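Metallo-carboxypeptidase (Pseudomonas aeruginosa, PDB 4A39) is a zinc-dependent carboxypeptidase of the M14 family, probably removing C-terminal residues from peptide or protein substrates in the manner of cytosolic carboxypeptidases. Local coordinates at residues R41-A45 / S46-Q50. Numbering follows the deposited sequence.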
loop_
_atom_site.group_PDB
_atom_site.type_symbol
_atom_site.label_atom_id
_atom_site.label_comp_id
_atom_site.label_asym_id
_atom_site.label_seq_id
_atom_site.Cartn_x
_atom_site.Cartn_y
_atom_site.Cartn_z
ATOM N N ARG A 41 8.248 -14.406 -10.183
ATOM C CA ARG A 41 9.150 -15.012 -9.206
ATOM C C ARG A 41 8.571 -15.017 -7.791
ATOM O O ARG A 41 8.065 -14.000 -7.312
ATOM C CB ARG A 41 10.480 -14.254 -9.191
ATOM C CG ARG A 41 11.577 -14.904 -8.353
ATOM C CD ARG A 41 12.460 -13.839 -7.713
ATOM N NE ARG A 41 11.806 -13.236 -6.553
ATOM C CZ ARG A 41 11.699 -11.930 -6.337
ATOM N NH1 ARG A 41 12.201 -11.059 -7.207
ATOM N NH2 ARG A 41 11.082 -11.494 -5.245
ATOM N N PRO A 42 8.636 -16.165 -7.100
ATOM C CA PRO A 42 8.112 -16.238 -5.730
ATOM C C PRO A 42 8.943 -15.368 -4.780
ATOM O O PRO A 42 10.091 -15.038 -5.076
ATOM C CB PRO A 42 8.243 -17.720 -5.388
ATOM C CG PRO A 42 8.099 -18.391 -6.733
ATOM C CD PRO A 42 8.955 -17.511 -7.608
ATOM N N ASP A 43 8.360 -15.004 -3.643
ATOM C CA ASP A 43 9.054 -14.187 -2.643
ATOM C C ASP A 43 10.400 -14.794 -2.224
ATOM O O ASP A 43 10.599 -16.008 -2.308
ATOM C CB ASP A 43 8.165 -14.013 -1.407
ATOM C CG ASP A 43 7.088 -12.959 -1.603
ATOM O OD1 ASP A 43 6.972 -12.426 -2.728
ATOM O OD2 ASP A 43 6.362 -12.661 -0.627
ATOM N N LEU A 44 11.307 -13.941 -1.753
ATOM C CA LEU A 44 12.639 -14.373 -1.323
ATOM C C LEU A 44 12.623 -15.624 -0.456
ATOM O O LEU A 44 13.400 -16.558 -0.687
ATOM C CB LEU A 44 13.344 -13.255 -0.545
ATOM C CG LEU A 44 14.415 -12.412 -1.241
ATOM C CD1 LEU A 44 15.004 -11.443 -0.231
ATOM C CD2 LEU A 44 15.514 -13.302 -1.801
ATOM N N ALA A 45 11.746 -15.643 0.542
ATOM C CA ALA A 45 11.676 -16.782 1.446
ATOM C C ALA A 45 10.273 -17.319 1.721
ATOM O O ALA A 45 10.006 -17.842 2.804
ATOM C CB ALA A 45 12.373 -16.432 2.768
ATOM N N SER A 46 9.377 -17.187 0.746
ATOM C CA SER A 46 8.021 -17.714 0.877
ATOM C C SER A 46 7.468 -18.040 -0.511
ATOM O O SER A 46 7.977 -17.551 -1.526
ATOM C CB SER A 46 7.100 -16.733 1.621
ATOM O OG SER A 46 6.749 -15.625 0.822
ATOM N N GLN A 47 6.434 -18.874 -0.548
ATOM C CA GLN A 47 5.839 -19.309 -1.810
ATOM C C GLN A 47 5.008 -18.267 -2.548
ATOM O O GLN A 47 4.705 -18.436 -3.730
ATOM C CB GLN A 47 4.963 -20.547 -1.574
ATOM C CG GLN A 47 3.784 -20.290 -0.643
ATOM C CD GLN A 47 2.522 -21.002 -1.084
ATOM O OE1 GLN A 47 2.469 -22.233 -1.134
ATOM N NE2 GLN A 47 1.494 -20.226 -1.415
ATOM N N HIS A 48 4.641 -17.193 -1.856
ATOM C CA HIS A 48 3.805 -16.152 -2.451
ATOM C C HIS A 48 4.363 -15.431 -3.662
ATOM O O HIS A 48 5.565 -15.234 -3.794
ATOM C CB HIS A 48 3.481 -15.055 -1.431
ATOM C CG HIS A 48 3.015 -15.559 -0.106
ATOM N ND1 HIS A 48 3.885 -15.964 0.884
ATOM C CD2 HIS A 48 1.769 -15.699 0.405
ATOM C CE1 HIS A 48 3.194 -16.332 1.949
ATOM N NE2 HIS A 48 1.909 -16.180 1.684
ATOM N N PHE A 49 3.454 -15.022 -4.539
ATOM C CA PHE A 49 3.798 -14.215 -5.694
ATOM C C PHE A 49 2.553 -13.717 -6.398
ATOM O O PHE A 49 1.495 -14.347 -6.340
ATOM C CB PHE A 49 4.727 -14.942 -6.688
ATOM C CG PHE A 49 4.079 -16.056 -7.472
ATOM C CD1 PHE A 49 3.457 -15.801 -8.693
ATOM C CD2 PHE A 49 4.169 -17.372 -7.036
ATOM C CE1 PHE A 49 2.946 -16.842 -9.469
ATOM C CE2 PHE A 49 3.663 -18.418 -7.802
ATOM C CZ PHE A 49 3.051 -18.156 -9.022
ATOM N N GLN A 50 2.693 -12.550 -7.016
ATOM C CA GLN A 50 1.630 -11.910 -7.784
ATOM C C GLN A 50 2.229 -10.652 -8.404
ATOM O O GLN A 50 2.022 -10.377 -9.583
ATOM C CB GLN A 50 0.439 -11.535 -6.899
ATOM C CG GLN A 50 -0.770 -11.047 -7.701
ATOM C CD GLN A 50 -1.917 -12.048 -7.735
ATOM O OE1 GLN A 50 -1.761 -13.213 -7.365
ATOM N NE2 GLN A 50 -3.082 -11.592 -8.189
#
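Asp43 and His48 close a short loop through their backbones. Asp43 N donates to His48 O at 2.8 Å, and the donor sits nearly in line with the carbonyl (C=O...N angle 170°). Pro42 CA adds a CA-H...O contact to the same oxygen. Between these residues the chain reverses through a type I beta turn from Asp43 to Ser46. Its closing bond, Ser46 N to Asp43 O, is weak at 3.5 Å.

Most of the side-chain polar contacts gather beside the turn. Ser46 OG lies between its own backbone N and carbonyl carbon (chi1 74°), which places it against Asp43 CB, 3.1 Å away. There it shares a hydrogen bond with His48 ND1 at 2.9 Å; the proton may sit on either atom. This bond should limit rotation of the imidazole. The Asp43 and His48 side chains slant across each other, with Asp43 OD2 3.8 Å from His48 CB; the carboxylate plane is turned 38° from the imidazole. The carboxylate oxygens are satisfied outside the loop: OD1 accepts from Leu230 N, and OD2 from the backbone N of Arg231 and Thr232. Before the turn, Arg41 NE bonds the carbonyl oxygen of the next residue, Pro42 O, at 2.9 Å.

Apolar packing is modest. The Pro42 ring runs alongside the Phe49 side chain, both extending in one direction, with 4.1 Å from Pro42 CG to Phe49 CD2. Separately, Phe49 CB meets the backbone carbonyl oxygen of Arg41.

Arg231 belongs to the inhibitor pocket, so the Asp43 carboxylate is a second-shell group that probably helps position the backbone there. Ser46 OG also bonds Thr232 OG1. The loop joins strands 36-39 and 53-57 of the N-terminal domain's sheet, and its turn meets the catalytic-domain segment that follows helix 222-226.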